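Long-range contacts in uncharacterized protein (Silicibacter pomeroyi DSS-3, PDB 2RE3), which is of unknown function but belongs to the DUF1285 family, built from repeated structural motifs and possibly involved in signal transduction: residues 29-34 and 70-75; 45-50 and 91-96; 109-114 and 177-182. All blocks are in the same frame, centred on the assembly; numbering follows the deposited sequence.

From the N terminus, the loop between helix 15-21 and strand 37-45 enters contact 1 at 29-34, and the chain next passes through the turn 45-50 before residues 70-75 close that first contact. Residues 91-96 then close contact 2, so the two cross along the chain. In contact 1 the 29-34 loop packs on strand 71-74, outermost in the first six-stranded sheet; contact 2 ties the turn after strand 37-45 to the segment leading into strand 96-104 of the second sheet. They touch where L71 CD1 packs against F96 CZ. Contact 3 follows in series, its 109-114 and 177-182 joining the second sheet to the three-stranded sheet, with its centre about 25 Å from that of contact 2.

Contact 1. Residues 29-34 and 70-75; sequences PVHLWN and ILKREE
The extended side chain of K72 runs along the 3-10 turn 30-32 and hands its NZ to the backbone oxygen of V30, 3.1 Å away. That oxygen also accepts from W33 N, and the two donors reach it from opposite faces of the carbonyl plane. With CG anti to the backbone N (chi1 -176°) and every later torsion near 180°, the lysine reaches the loop fully extended; its CB lies 3.8 Å from V30 CG2, the two side chains sliding past each other in opposite directions. Further out, K72 CE sits over one face of the H31 ring, 3.7 Å from the centroid, a CH-pi contact. K72 belongs to strand 71-74, an outer strand of a mixed six-stranded sheet, and the loop ahead of strand 37-45 folds over it. V30's other methyl, CG1, packs on I70, 4.3 Å from its CB. Water 1 lies in the plane of the imidazole at its edge, 2.7 Å from H31 NE2, and accepts from R73 N. K72 NZ also has a long salt bridge, 3.6 Å, to E74 OE2, while E74 OE1 pairs with K86 from strand 86-91.

Contact 2. Residues 45-50 and 91-96; sequences IARDGT and VDDAPF
I45 O and D92 N touch directly, but beyond them segments 45-50 and 91-96 are joined through three waters as they leave the sheet after pairing at I45 and V91. Water 2 accepts from D93 N and lies near I45 O and A94 O, water 3 accepts from A94 N and lies near R47 O, each with more acceptors about it than protons; water 4 accepts from R47 N and donates to D92 OD2 at 2.7 Å. The direct backbone link, D92 N to I45 O, is 3.2 Å and nearly straight at 175°, and it belongs to the parallel bridge that joins the ends of strands 37-45 and 86-91 in the first mixed sheet. Past this point 45-50 curls into a type I turn from A46 to G49, while 91-96 heads for strand 96-104 of the second sheet. D48 OD1 braces the turn by accepting from T50 N, an Asx turn, and from T50 OG1 on the same face of its carboxylate. R47 reaches over to D93, its chain extended from CG to NE, and NE forms a salt bridge with D93 OD2 at 2.9 Å. The guanidinium and carboxylate planes lie 28° apart, the acid approaching obliquely. D93 OD1 bonds to the Y144 hydroxyl; D92 OD2, by contrast, takes both water 4 and a salt bridge from R44. I45 and V91 lie alongside each other, pointing the same way, with I45 CD1 4.0 Å from V91 CG2. The same methyl meets P95 CB at 4.4 Å, and I45 CG2 rests 3.7 Å from the carbonyl oxygen P95 O.

Contact 3. Residues 109-114 and 177-182; sequences KQVLTF and WSSGSF
Q110, just ahead of strand 111-116 in the second mixed sheet, and V111, its first residue, meet the type I' hairpin turn S178-S181, which links strands 173-178 and 181-185 of the three-stranded sheet. Hydrogen bonds carry most of the contact. Q110 O accepts from S179 N at 3.0 Å, in the carbonyl plane though bent to 138° at the hydrogen. The Q110 side chain, extended beyond CG, reaches over to W177: its NE2 donates to W177 O, 2.8 Å away, on a lone pair of that carbonyl and from within its own amide plane, and also bonds to L166 O. L112 N donates to S178 OG over 2.9 Å. With OG anti to the backbone N (chi1 -174°), this serine is turned toward the strand, and the same hydroxyl is bonded to A124 O, as is that of S179. A weaker C-H contact joins S178 CA to Q110 O. Van der Waals contact is made by carbons against hydroxyls: L112 CB stands 3.7 Å from S178 OG, and V111 CG1 the same distance from S179 OG. Water completes the junction, for water 5 donates to Q110 O and accepts from G180 N at 2.9 Å.

Contact 1. Residues 29-34 and 70-75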
ATOM      1  N   PRO A  29      -0.752  16.442  -2.641  1.00 20.26           N
ATOM      2  CA  PRO A  29      -2.202  16.568  -2.446  1.00 18.07           C
ATOM      3  C   PRO A  29      -2.927  16.363  -3.756  1.00 18.12           C
ATOM      4  O   PRO A  29      -3.621  17.254  -4.291  1.00 16.47           O
ATOM      5  CB  PRO A  29      -2.346  17.987  -1.925  1.00 19.49           C
ATOM      6  CG  PRO A  29      -1.218  18.746  -2.674  1.00 19.90           C
ATOM      7  CD  PRO A  29      -0.081  17.750  -2.773  1.00 16.97           C
ATOM      8  N   VAL A  30      -2.781  15.150  -4.263  1.00 20.06           N
ATOM      9  CA  VAL A  30      -3.179  14.831  -5.619  1.00 19.57           C
ATOM     10  C   VAL A  30      -4.671  14.952  -5.849  1.00 21.43           C
ATOM     11  O   VAL A  30      -5.088  15.061  -7.006  1.00 23.77           O
ATOM     12  CB  VAL A  30      -2.704  13.435  -6.017  1.00 20.71           C
ATOM     13  CG1 VAL A  30      -1.135  13.427  -6.159  1.00 18.45           C
ATOM     14  CG2 VAL A  30      -3.205  12.410  -5.018  1.00 17.94           C
ATOM     15  N   HIS A  31      -5.480  14.946  -4.782  1.00 19.16           N
ATOM     16  CA  HIS A  31      -6.917  15.070  -4.961  1.00 18.97           C
ATOM     17  C   HIS A  31      -7.374  16.510  -5.087  1.00 19.44           C
ATOM     18  O   HIS A  31      -8.566  16.762  -5.241  1.00 17.67           O
ATOM     19  CB  HIS A  31      -7.689  14.291  -3.902  1.00 21.26           C
ATOM     20  CG  HIS A  31      -7.560  12.793  -4.045  1.00 23.07           C
ATOM     21  ND1 HIS A  31      -8.450  12.033  -4.773  1.00 21.94           N
ATOM     22  CD2 HIS A  31      -6.636  11.924  -3.563  1.00 23.72           C
ATOM     23  CE1 HIS A  31      -8.089  10.760  -4.718  1.00 23.03           C
ATOM     24  NE2 HIS A  31      -6.983  10.667  -4.003  1.00 19.62           N
ATOM     25  N   LEU A  32      -6.432  17.454  -5.073  1.00 20.43           N
ATOM     26  CA  LEU A  32      -6.742  18.820  -5.478  1.00 21.75           C
ATOM     27  C   LEU A  32      -6.723  18.966  -6.996  1.00 22.60           C
ATOM     28  O   LEU A  32      -7.279  19.934  -7.534  1.00 20.57           O
ATOM     29  CB  LEU A  32      -5.759  19.817  -4.902  1.00 21.12           C
ATOM     30  CG  LEU A  32      -5.834  20.130  -3.413  1.00 24.64           C
ATOM     31  CD1 LEU A  32      -4.663  21.069  -3.106  1.00 16.96           C
ATOM     32  CD2 LEU A  32      -7.168  20.748  -3.059  1.00 16.97           C
ATOM     33  N   TRP A  33      -6.112  17.991  -7.678  1.00 23.83           N
ATOM     34  CA  TRP A  33      -5.766  18.131  -9.082  1.00 23.74           C
ATOM     35  C   TRP A  33      -6.598  17.243  -9.995  1.00 24.72           C
ATOM     36  O   TRP A  33      -6.802  16.065  -9.713  1.00 23.20           O
ATOM     37  CB  TRP A  33      -4.283  17.827  -9.274  1.00 24.25           C
ATOM     38  CG  TRP A  33      -3.395  18.632  -8.390  1.00 24.39           C
ATOM     39  CD1 TRP A  33      -3.629  19.901  -7.930  1.00 24.74           C
ATOM     40  CD2 TRP A  33      -2.135  18.229  -7.834  1.00 24.84           C
ATOM     41  NE1 TRP A  33      -2.590  20.313  -7.127  1.00 26.03           N
ATOM     42  CE2 TRP A  33      -1.659  19.308  -7.052  1.00 26.67           C
ATOM     43  CE3 TRP A  33      -1.361  17.076  -7.930  1.00 21.82           C
ATOM     44  CZ2 TRP A  33      -0.443  19.253  -6.358  1.00 25.06           C
ATOM     45  CZ3 TRP A  33      -0.156  17.033  -7.268  1.00 23.49           C
ATOM     46  CH2 TRP A  33       0.296  18.116  -6.492  1.00 23.59           C
ATOM     47  N   ASN A  34      -7.074  17.821 -11.094  0.50 25.88           N
ATOM     48  CA  ASN A  34      -7.824  17.066 -12.106  0.50 25.61           C
ATOM     49  C   ASN A  34      -7.410  17.470 -13.498  0.50 26.00           C
ATOM     50  O   ASN A  34      -8.207  18.003 -14.277  0.50 27.15           O
ATOM     51  CB  ASN A  34      -9.316  17.229 -11.885  0.50 24.62           C
ATOM     52  CG  ASN A  34      -9.758  16.559 -10.625  0.50 20.90           C
ATOM     53  OD1 ASN A  34     -10.101  17.217  -9.646  0.50 19.89           O
ATOM     54  ND2 ASN A  34      -9.687  15.240 -10.616  0.50 13.78           N
ATOM     55  N   ILE A  70       3.163  10.893  -5.975  1.00 20.85           N
ATOM     56  CA  ILE A  70       2.081  11.456  -6.808  1.00 21.21           C
ATOM     57  C   ILE A  70       1.085  10.388  -7.283  1.00 22.17           C
ATOM     58  O   ILE A  70       0.379  10.567  -8.277  1.00 19.45           O
ATOM     59  CB  ILE A  70       2.631  12.309  -7.986  1.00 21.66           C
ATOM     60  CG1 ILE A  70       3.611  11.499  -8.869  1.00 16.47           C
ATOM     61  CG2 ILE A  70       3.237  13.603  -7.413  1.00 16.15           C
ATOM     62  CD1 ILE A  70       3.858  12.100 -10.258  1.00 13.54           C
ATOM     63  N   LEU A  71       1.049   9.273  -6.557  1.00 22.15           N
ATOM     64  CA  LEU A  71       0.083   8.241  -6.829  1.00 23.34           C
ATOM     65  C   LEU A  71      -1.308   8.721  -6.414  1.00 25.02           C
ATOM     66  O   LEU A  71      -1.494   9.342  -5.345  1.00 25.55           O
ATOM     67  CB  LEU A  71       0.424   6.988  -6.056  1.00 26.12           C
ATOM     68  CG  LEU A  71       1.374   6.004  -6.717  1.00 24.74           C
ATOM     69  CD1 LEU A  71       1.886   5.079  -5.674  1.00 18.35           C
ATOM     70  CD2 LEU A  71       0.616   5.237  -7.806  1.00 26.53           C
ATOM     71  N   LYS A  72      -2.277   8.432  -7.271  1.00 22.86           N
ATOM     72  CA  LYS A  72      -3.653   8.759  -7.027  1.00 21.76           C
ATOM     73  C   LYS A  72      -4.509   7.573  -7.482  1.00 23.87           C
ATOM     74  O   LYS A  72      -4.303   7.000  -8.557  1.00 20.82           O
ATOM     75  CB  LYS A  72      -4.019  10.008  -7.820  1.00 21.86           C
ATOM     76  CG  LYS A  72      -5.431  10.518  -7.562  1.00 21.27           C
ATOM     77  CD  LYS A  72      -5.780  11.757  -8.408  1.00 21.00           C
ATOM     78  CE  LYS A  72      -6.983  12.534  -7.808  1.00 21.18           C
ATOM     79  NZ  LYS A  72      -7.366  13.753  -8.615  1.00 16.58           N
ATOM     80  N   ARG A  73      -5.473   7.216  -6.658  1.00 23.97           N
ATOM     81  CA  ARG A  73      -6.408   6.177  -6.996  1.00 25.99           C
ATOM     82  C   ARG A  73      -7.710   6.811  -7.458  1.00 26.81           C
ATOM     83  O   ARG A  73      -8.237   7.695  -6.789  1.00 27.38           O
ATOM     84  CB  ARG A  73      -6.677   5.341  -5.750  1.00 27.65           C
ATOM     85  CG  ARG A  73      -7.471   4.108  -6.020  1.00 30.34           C
ATOM     86  CD  ARG A  73      -7.896   3.428  -4.762  1.00 29.89           C
ATOM     87  NE  ARG A  73      -8.920   2.463  -5.071  1.00 30.92           N
ATOM     88  CZ  ARG A  73      -9.347   1.521  -4.238  1.00 33.89           C
ATOM     89  NH1 ARG A  73      -8.833   1.371  -3.031  1.00 33.73           N
ATOM     90  NH2 ARG A  73     -10.291   0.695  -4.646  1.00 36.20           N
ATOM     91  N   GLU A  74      -8.238   6.375  -8.594  1.00 27.45           N
ATOM     92  CA  GLU A  74      -9.596   6.756  -8.991  1.00 30.21           C
ATOM     93  C   GLU A  74     -10.334   5.478  -9.293  1.00 31.62           C
ATOM     94  O   GLU A  74      -9.840   4.637 -10.052  1.00 33.89           O
ATOM     95  CB  GLU A  74      -9.588   7.672 -10.202  1.00 28.75           C
ATOM     96  CG  GLU A  74      -8.953   9.012  -9.880  1.00 33.62           C
ATOM     97  CD  GLU A  74      -8.730   9.918 -11.079  1.00 32.71           C
ATOM     98  OE1 GLU A  74      -9.047   9.544 -12.229  1.00 42.21           O
ATOM     99  OE2 GLU A  74      -8.218  11.025 -10.860  1.00 39.99           O
ATOM    100  N   GLU A  75     -11.509   5.327  -8.697  1.00 32.52           N
ATOM    101  CA  GLU A  75     -12.234   4.063  -8.743  1.00 34.36           C
ATOM    102  C   GLU A  75     -11.262   2.952  -8.328  1.00 33.88           C
ATOM    103  O   GLU A  75     -10.735   2.998  -7.186  1.00 33.61           O
ATOM    104  CB  GLU A  75     -12.909   3.886 -10.110  1.00 36.57           C
ATOM    105  CG  GLU A  75     -13.873   5.059 -10.406  1.00 43.39           C
ATOM    106  CD  GLU A  75     -15.047   4.684 -11.300  1.00 48.29           C
ATOM    107  OE1 GLU A  75     -15.662   3.609 -11.065  1.00 55.10           O
ATOM    108  OE2 GLU A  75     -15.371   5.474 -12.223  1.00 52.34           O
TER
HETATM  109  O   HOH W   1      -5.458   8.481  -3.761  1.00 19.30           O

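Contact 2. Residues 45-50 and 91-96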
ATOM      1  N   ILE A  45       3.703  -1.503 -11.028  1.00 22.32           N
ATOM      2  CA  ILE A  45       4.150  -1.783  -9.670  1.00 20.00           C
ATOM      3  C   ILE A  45       3.870  -3.239  -9.366  1.00 22.52           C
ATOM      4  O   ILE A  45       2.706  -3.647  -9.181  1.00 23.17           O
ATOM      5  CB  ILE A  45       3.414  -0.918  -8.630  1.00 19.88           C
ATOM      6  CG1 ILE A  45       3.536   0.576  -9.002  1.00 19.98           C
ATOM      7  CG2 ILE A  45       3.972  -1.184  -7.235  1.00 12.00           C
ATOM      8  CD1 ILE A  45       2.816   1.524  -8.069  1.00 16.91           C
ATOM      9  N   ALA A  46       4.922  -4.044  -9.334  1.00 21.75           N
ATOM     10  CA  ALA A  46       4.741  -5.477  -9.034  1.00 24.20           C
ATOM     11  C   ALA A  46       4.238  -5.674  -7.601  1.00 24.32           C
ATOM     12  O   ALA A  46       4.376  -4.802  -6.758  1.00 25.61           O
ATOM     13  CB  ALA A  46       6.031  -6.275  -9.263  1.00 20.40           C
ATOM     14  N   ARG A  47       3.661  -6.842  -7.367  1.00 26.86           N
ATOM     15  CA  ARG A  47       3.171  -7.288  -6.057  1.00 28.08           C
ATOM     16  C   ARG A  47       4.183  -7.136  -4.918  1.00 25.96           C
ATOM     17  O   ARG A  47       3.802  -6.964  -3.757  1.00 26.14           O
ATOM     18  CB  ARG A  47       2.789  -8.767  -6.173  1.00 28.88           C
ATOM     19  CG  ARG A  47       1.934  -9.273  -5.061  1.00 37.23           C
ATOM     20  CD  ARG A  47       1.137 -10.537  -5.477  1.00 42.75           C
ATOM     21  NE  ARG A  47       0.021 -10.783  -4.559  1.00 46.91           N
ATOM     22  CZ  ARG A  47       0.142 -11.264  -3.313  1.00 50.61           C
ATOM     23  NH1 ARG A  47       1.344 -11.575  -2.812  1.00 50.25           N
ATOM     24  NH2 ARG A  47      -0.951 -11.447  -2.560  1.00 51.51           N
ATOM     25  N   ASP A  48       5.466  -7.242  -5.252  1.00 23.48           N
ATOM     26  CA  ASP A  48       6.533  -7.100  -4.270  1.00 25.81           C
ATOM     27  C   ASP A  48       7.048  -5.668  -4.113  1.00 25.38           C
ATOM     28  O   ASP A  48       8.023  -5.438  -3.397  1.00 27.41           O
ATOM     29  CB  ASP A  48       7.701  -8.048  -4.588  1.00 26.20           C
ATOM     30  CG  ASP A  48       8.551  -7.597  -5.781  1.00 28.10           C
ATOM     31  OD1 ASP A  48       8.172  -6.681  -6.525  1.00 29.69           O
ATOM     32  OD2 ASP A  48       9.633  -8.184  -5.969  1.00 37.56           O
ATOM     33  N   GLY A  49       6.430  -4.716  -4.794  1.00 22.90           N
ATOM     34  CA  GLY A  49       6.801  -3.316  -4.624  1.00 24.37           C
ATOM     35  C   GLY A  49       7.744  -2.774  -5.676  1.00 23.34           C
ATOM     36  O   GLY A  49       7.990  -1.576  -5.723  1.00 23.24           O
ATOM     37  N   THR A  50       8.251  -3.656  -6.527  1.00 23.01           N
ATOM     38  CA  THR A  50       9.213  -3.298  -7.559  1.00 22.72           C
ATOM     39  C   THR A  50       8.485  -2.620  -8.692  1.00 22.66           C
ATOM     40  O   THR A  50       7.442  -3.083  -9.124  1.00 23.14           O
ATOM     41  CB  THR A  50       9.949  -4.558  -8.082  1.00 22.66           C
ATOM     42  OG1 THR A  50      10.693  -5.096  -6.994  1.00 20.65           O
ATOM     43  CG2 THR A  50      10.874  -4.248  -9.264  1.00 15.87           C
ATOM     44  N   VAL A  91      -1.033  -1.627 -11.669  1.00 26.29           N
ATOM     45  CA  VAL A  91      -0.643  -2.105 -10.354  1.00 26.38           C
ATOM     46  C   VAL A  91      -1.154  -3.525 -10.219  1.00 27.58           C
ATOM     47  O   VAL A  91      -2.345  -3.770 -10.347  1.00 27.00           O
ATOM     48  CB  VAL A  91      -1.194  -1.224  -9.220  1.00 25.62           C
ATOM     49  CG1 VAL A  91      -0.768  -1.790  -7.886  1.00 20.30           C
ATOM     50  CG2 VAL A  91      -0.740   0.235  -9.397  1.00 21.51           C
ATOM     51  N   ASP A  92      -0.236  -4.457  -9.993  1.00 28.17           N
ATOM     52  CA  ASP A  92      -0.575  -5.853 -10.026  1.00 27.46           C
ATOM     53  C   ASP A  92      -1.484  -6.154  -8.881  1.00 27.41           C
ATOM     54  O   ASP A  92      -2.489  -6.802  -9.070  1.00 26.34           O
ATOM     55  CB  ASP A  92       0.674  -6.727  -9.947  1.00 27.24           C
ATOM     56  CG  ASP A  92       1.389  -6.820 -11.278  1.00 31.65           C
ATOM     57  OD1 ASP A  92       0.821  -6.353 -12.288  1.00 26.56           O
ATOM     58  OD2 ASP A  92       2.523  -7.347 -11.302  1.00 33.13           O
ATOM     59  N   ASP A  93      -1.123  -5.656  -7.705  1.00 28.58           N
ATOM     60  CA  ASP A  93      -1.873  -5.896  -6.488  1.00 29.44           C
ATOM     61  C   ASP A  93      -2.079  -4.575  -5.715  1.00 27.74           C
ATOM     62  O   ASP A  93      -3.017  -3.851  -6.005  1.00 27.43           O
ATOM     63  CB  ASP A  93      -1.154  -6.967  -5.662  1.00 31.23           C
ATOM     64  CG  ASP A  93      -2.016  -7.537  -4.563  1.00 31.52           C
ATOM     65  OD1 ASP A  93      -3.153  -7.086  -4.395  1.00 32.87           O
ATOM     66  OD2 ASP A  93      -1.558  -8.461  -3.871  1.00 39.08           O
ATOM     67  N   ALA A  94      -1.217  -4.245  -4.756  1.00 25.38           N
ATOM     68  CA  ALA A  94      -1.352  -2.991  -4.037  1.00 23.58           C
ATOM     69  C   ALA A  94      -0.224  -2.091  -4.500  1.00 24.45           C
ATOM     70  O   ALA A  94       0.808  -2.578  -4.957  1.00 23.80           O
ATOM     71  CB  ALA A  94      -1.301  -3.216  -2.546  1.00 19.68           C
ATOM     72  N   PRO A  95      -0.431  -0.766  -4.439  1.00 26.02           N
ATOM     73  CA  PRO A  95       0.640   0.163  -4.786  1.00 26.20           C
ATOM     74  C   PRO A  95       1.832   0.121  -3.825  1.00 25.58           C
ATOM     75  O   PRO A  95       2.935   0.593  -4.174  1.00 22.93           O
ATOM     76  CB  PRO A  95      -0.050   1.526  -4.739  1.00 26.74           C
ATOM     77  CG  PRO A  95      -1.300   1.329  -3.901  1.00 24.23           C
ATOM     78  CD  PRO A  95      -1.694  -0.069  -4.108  1.00 28.12           C
ATOM     79  N   PHE A  96       1.619  -0.431  -2.629  1.00 24.85           N
ATOM     80  CA  PHE A  96       2.699  -0.492  -1.628  1.00 25.12           C
ATOM     81  C   PHE A  96       2.829  -1.851  -0.968  1.00 24.78           C
ATOM     82  O   PHE A  96       1.894  -2.646  -0.965  1.00 27.41           O
ATOM     83  CB  PHE A  96       2.471   0.539  -0.544  1.00 26.65           C
ATOM     84  CG  PHE A  96       2.367   1.955  -1.046  1.00 26.29           C
ATOM     85  CD1 PHE A  96       3.457   2.586  -1.606  1.00 23.89           C
ATOM     86  CD2 PHE A  96       1.196   2.669  -0.881  1.00 28.36           C
ATOM     87  CE1 PHE A  96       3.372   3.887  -2.024  1.00 28.18           C
ATOM     88  CE2 PHE A  96       1.099   3.985  -1.298  1.00 28.26           C
ATOM     89  CZ  PHE A  96       2.198   4.595  -1.877  1.00 29.12           C
TER
HETATM   90  O   HOH W   2       1.250  -4.419  -7.013  1.00 26.63           O
HETATM   91  O   HOH W   3       1.371  -5.699  -3.771  1.00 28.41           O
HETATM   92  O   HOH W   4       3.828  -8.711  -9.326  1.00 33.67           O

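Contact 3. Residues 109-114 and 177-182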
ATOM      1  N   LYS A 109      -5.899  -2.563  23.798  1.00 29.04           N
ATOM      2  CA  LYS A 109      -5.489  -1.168  23.677  1.00 29.58           C
ATOM      3  C   LYS A 109      -4.306  -0.998  22.700  1.00 28.84           C
ATOM      4  O   LYS A 109      -3.827   0.122  22.497  1.00 29.17           O
ATOM      5  CB  LYS A 109      -5.165  -0.592  25.081  1.00 29.97           C
ATOM      6  CG  LYS A 109      -6.406  -0.407  26.006  1.00 28.40           C
ATOM      7  CD  LYS A 109      -6.060  -0.421  27.505  1.00 29.91           C
ATOM      8  N   GLN A 110      -3.860  -2.085  22.059  1.00 27.91           N
ATOM      9  CA  GLN A 110      -2.599  -2.049  21.263  1.00 26.91           C
ATOM     10  C   GLN A 110      -2.733  -1.206  19.991  1.00 26.11           C
ATOM     11  O   GLN A 110      -3.810  -1.075  19.450  1.00 26.10           O
ATOM     12  CB  GLN A 110      -2.075  -3.463  20.949  1.00 26.15           C
ATOM     13  CG  GLN A 110      -2.290  -3.956  19.541  1.00 25.46           C
ATOM     14  CD  GLN A 110      -1.982  -5.459  19.320  1.00 26.12           C
ATOM     15  OE1 GLN A 110      -1.067  -6.042  19.925  1.00 21.70           O
ATOM     16  NE2 GLN A 110      -2.745  -6.074  18.422  1.00 19.79           N
ATOM     17  N   VAL A 111      -1.631  -0.609  19.556  1.00 26.62           N
ATOM     18  CA  VAL A 111      -1.582   0.183  18.329  1.00 26.78           C
ATOM     19  C   VAL A 111      -0.477  -0.354  17.399  1.00 26.06           C
ATOM     20  O   VAL A 111       0.677  -0.572  17.801  1.00 26.96           O
ATOM     21  CB  VAL A 111      -1.332   1.695  18.626  1.00 28.51           C
ATOM     22  CG1 VAL A 111      -1.369   2.510  17.326  1.00 23.91           C
ATOM     23  CG2 VAL A 111      -2.360   2.221  19.619  1.00 21.32           C
ATOM     24  N   LEU A 112      -0.847  -0.578  16.155  1.00 25.61           N
ATOM     25  CA  LEU A 112       0.071  -1.131  15.158  1.00 25.72           C
ATOM     26  C   LEU A 112       0.437  -0.038  14.157  1.00 24.20           C
ATOM     27  O   LEU A 112      -0.429   0.471  13.448  1.00 26.75           O
ATOM     28  CB  LEU A 112      -0.562  -2.329  14.423  1.00 24.67           C
ATOM     29  CG  LEU A 112      -1.049  -3.531  15.241  1.00 23.96           C
ATOM     30  CD1 LEU A 112      -1.746  -4.588  14.338  1.00 18.60           C
ATOM     31  CD2 LEU A 112       0.100  -4.154  15.964  1.00 21.27           C
ATOM     32  N   THR A 113       1.719   0.333  14.122  1.00 25.34           N
ATOM     33  CA  THR A 113       2.231   1.286  13.140  1.00 24.76           C
ATOM     34  C   THR A 113       3.072   0.573  12.071  1.00 25.13           C
ATOM     35  O   THR A 113       4.088  -0.080  12.357  1.00 27.26           O
ATOM     36  CB  THR A 113       3.003   2.411  13.801  1.00 24.59           C
ATOM     37  OG1 THR A 113       2.107   3.124  14.647  1.00 27.13           O
ATOM     38  CG2 THR A 113       3.565   3.378  12.749  1.00 23.58           C
ATOM     39  N   PHE A 114       2.616   0.700  10.832  1.00 25.44           N
ATOM     40  CA  PHE A 114       3.260   0.058   9.699  1.00 26.07           C
ATOM     41  C   PHE A 114       4.139   1.055   8.956  1.00 26.98           C
ATOM     42  O   PHE A 114       3.820   2.243   8.895  1.00 29.30           O
ATOM     43  CB  PHE A 114       2.212  -0.440   8.738  1.00 26.83           C
ATOM     44  CG  PHE A 114       1.434  -1.607   9.236  1.00 29.36           C
ATOM     45  CD1 PHE A 114       0.315  -1.427  10.004  1.00 29.16           C
ATOM     46  CD2 PHE A 114       1.813  -2.895   8.907  1.00 30.22           C
ATOM     47  CE1 PHE A 114      -0.401  -2.499  10.445  1.00 31.45           C
ATOM     48  CE2 PHE A 114       1.082  -3.970   9.339  1.00 31.47           C
ATOM     49  CZ  PHE A 114      -0.022  -3.769  10.116  1.00 31.61           C
ATOM     50  N   TRP A 177      -6.285  -6.160  16.950  1.00 23.97           N
ATOM     51  CA  TRP A 177      -6.700  -4.924  17.574  1.00 23.33           C
ATOM     52  C   TRP A 177      -5.675  -3.872  17.244  1.00 24.06           C
ATOM     53  O   TRP A 177      -4.493  -4.103  17.440  1.00 24.78           O
ATOM     54  CB  TRP A 177      -6.758  -5.073  19.084  1.00 24.32           C
ATOM     55  CG  TRP A 177      -7.988  -5.768  19.568  1.00 24.48           C
ATOM     56  CD1 TRP A 177      -8.110  -7.087  19.879  1.00 23.73           C
ATOM     57  CD2 TRP A 177      -9.267  -5.183  19.781  1.00 23.21           C
ATOM     58  NE1 TRP A 177      -9.387  -7.365  20.274  1.00 22.63           N
ATOM     59  CE2 TRP A 177     -10.128  -6.213  20.219  1.00 22.61           C
ATOM     60  CE3 TRP A 177      -9.774  -3.885  19.648  1.00 24.92           C
ATOM     61  CZ2 TRP A 177     -11.473  -5.987  20.553  1.00 23.06           C
ATOM     62  CZ3 TRP A 177     -11.119  -3.652  19.982  1.00 24.33           C
ATOM     63  CH2 TRP A 177     -11.949  -4.705  20.429  1.00 21.96           C
ATOM     64  N   SER A 178      -6.110  -2.732  16.713  1.00 24.17           N
ATOM     65  CA  SER A 178      -5.242  -1.552  16.638  1.00 22.93           C
ATOM     66  C   SER A 178      -6.042  -0.301  16.894  1.00 21.96           C
ATOM     67  O   SER A 178      -7.143  -0.171  16.385  1.00 23.62           O
ATOM     68  CB  SER A 178      -4.557  -1.456  15.281  1.00 24.01           C
ATOM     69  OG  SER A 178      -3.622  -0.388  15.272  1.00 25.04           O
ATOM     70  N   SER A 179      -5.496   0.617  17.680  1.00 21.85           N
ATOM     71  CA  SER A 179      -6.133   1.937  17.914  1.00 23.43           C
ATOM     72  C   SER A 179      -7.568   1.823  18.394  1.00 23.58           C
ATOM     73  O   SER A 179      -8.391   2.639  18.011  1.00 23.63           O
ATOM     74  CB  SER A 179      -6.139   2.825  16.650  1.00 21.51           C
ATOM     75  OG  SER A 179      -4.843   3.040  16.143  1.00 26.02           O
ATOM     76  N   GLY A 180      -7.887   0.802  19.185  1.00 24.11           N
ATOM     77  CA  GLY A 180      -9.259   0.622  19.674  1.00 22.47           C
ATOM     78  C   GLY A 180     -10.267  -0.036  18.750  1.00 25.48           C
ATOM     79  O   GLY A 180     -11.436  -0.140  19.112  1.00 27.98           O
ATOM     80  N   SER A 181      -9.841  -0.482  17.564  1.00 25.46           N
ATOM     81  CA  SER A 181     -10.730  -1.133  16.603  1.00 25.38           C
ATOM     82  C   SER A 181     -10.230  -2.542  16.299  1.00 25.98           C
ATOM     83  O   SER A 181      -9.039  -2.828  16.403  1.00 28.40           O
ATOM     84  CB  SER A 181     -10.794  -0.318  15.307  1.00 26.91           C
ATOM     85  OG  SER A 181     -11.510   0.888  15.472  1.00 26.17           O
ATOM     86  N   PHE A 182     -11.141  -3.429  15.941  1.00 25.12           N
ATOM     87  CA  PHE A 182     -10.797  -4.821  15.724  1.00 25.00           C
ATOM     88  C   PHE A 182     -10.960  -5.236  14.269  1.00 25.72           C
ATOM     89  O   PHE A 182     -12.036  -5.103  13.689  1.00 28.60           O
ATOM     90  CB  PHE A 182     -11.664  -5.730  16.591  1.00 25.78           C
ATOM     91  CG  PHE A 182     -11.324  -7.174  16.440  1.00 25.46           C
ATOM     92  CD1 PHE A 182     -10.161  -7.677  17.001  1.00 22.27           C
ATOM     93  CD2 PHE A 182     -12.117  -8.009  15.671  1.00 26.46           C
ATOM     94  CE1 PHE A 182      -9.816  -8.966  16.822  1.00 25.15           C
ATOM     95  CE2 PHE A 182     -11.784  -9.341  15.511  1.00 25.91           C
ATOM     96  CZ  PHE A 182     -10.638  -9.820  16.080  1.00 26.59           C
TER
HETATM   97  O   HOH W   5      -6.258  -1.486  19.848  1.00 36.98           O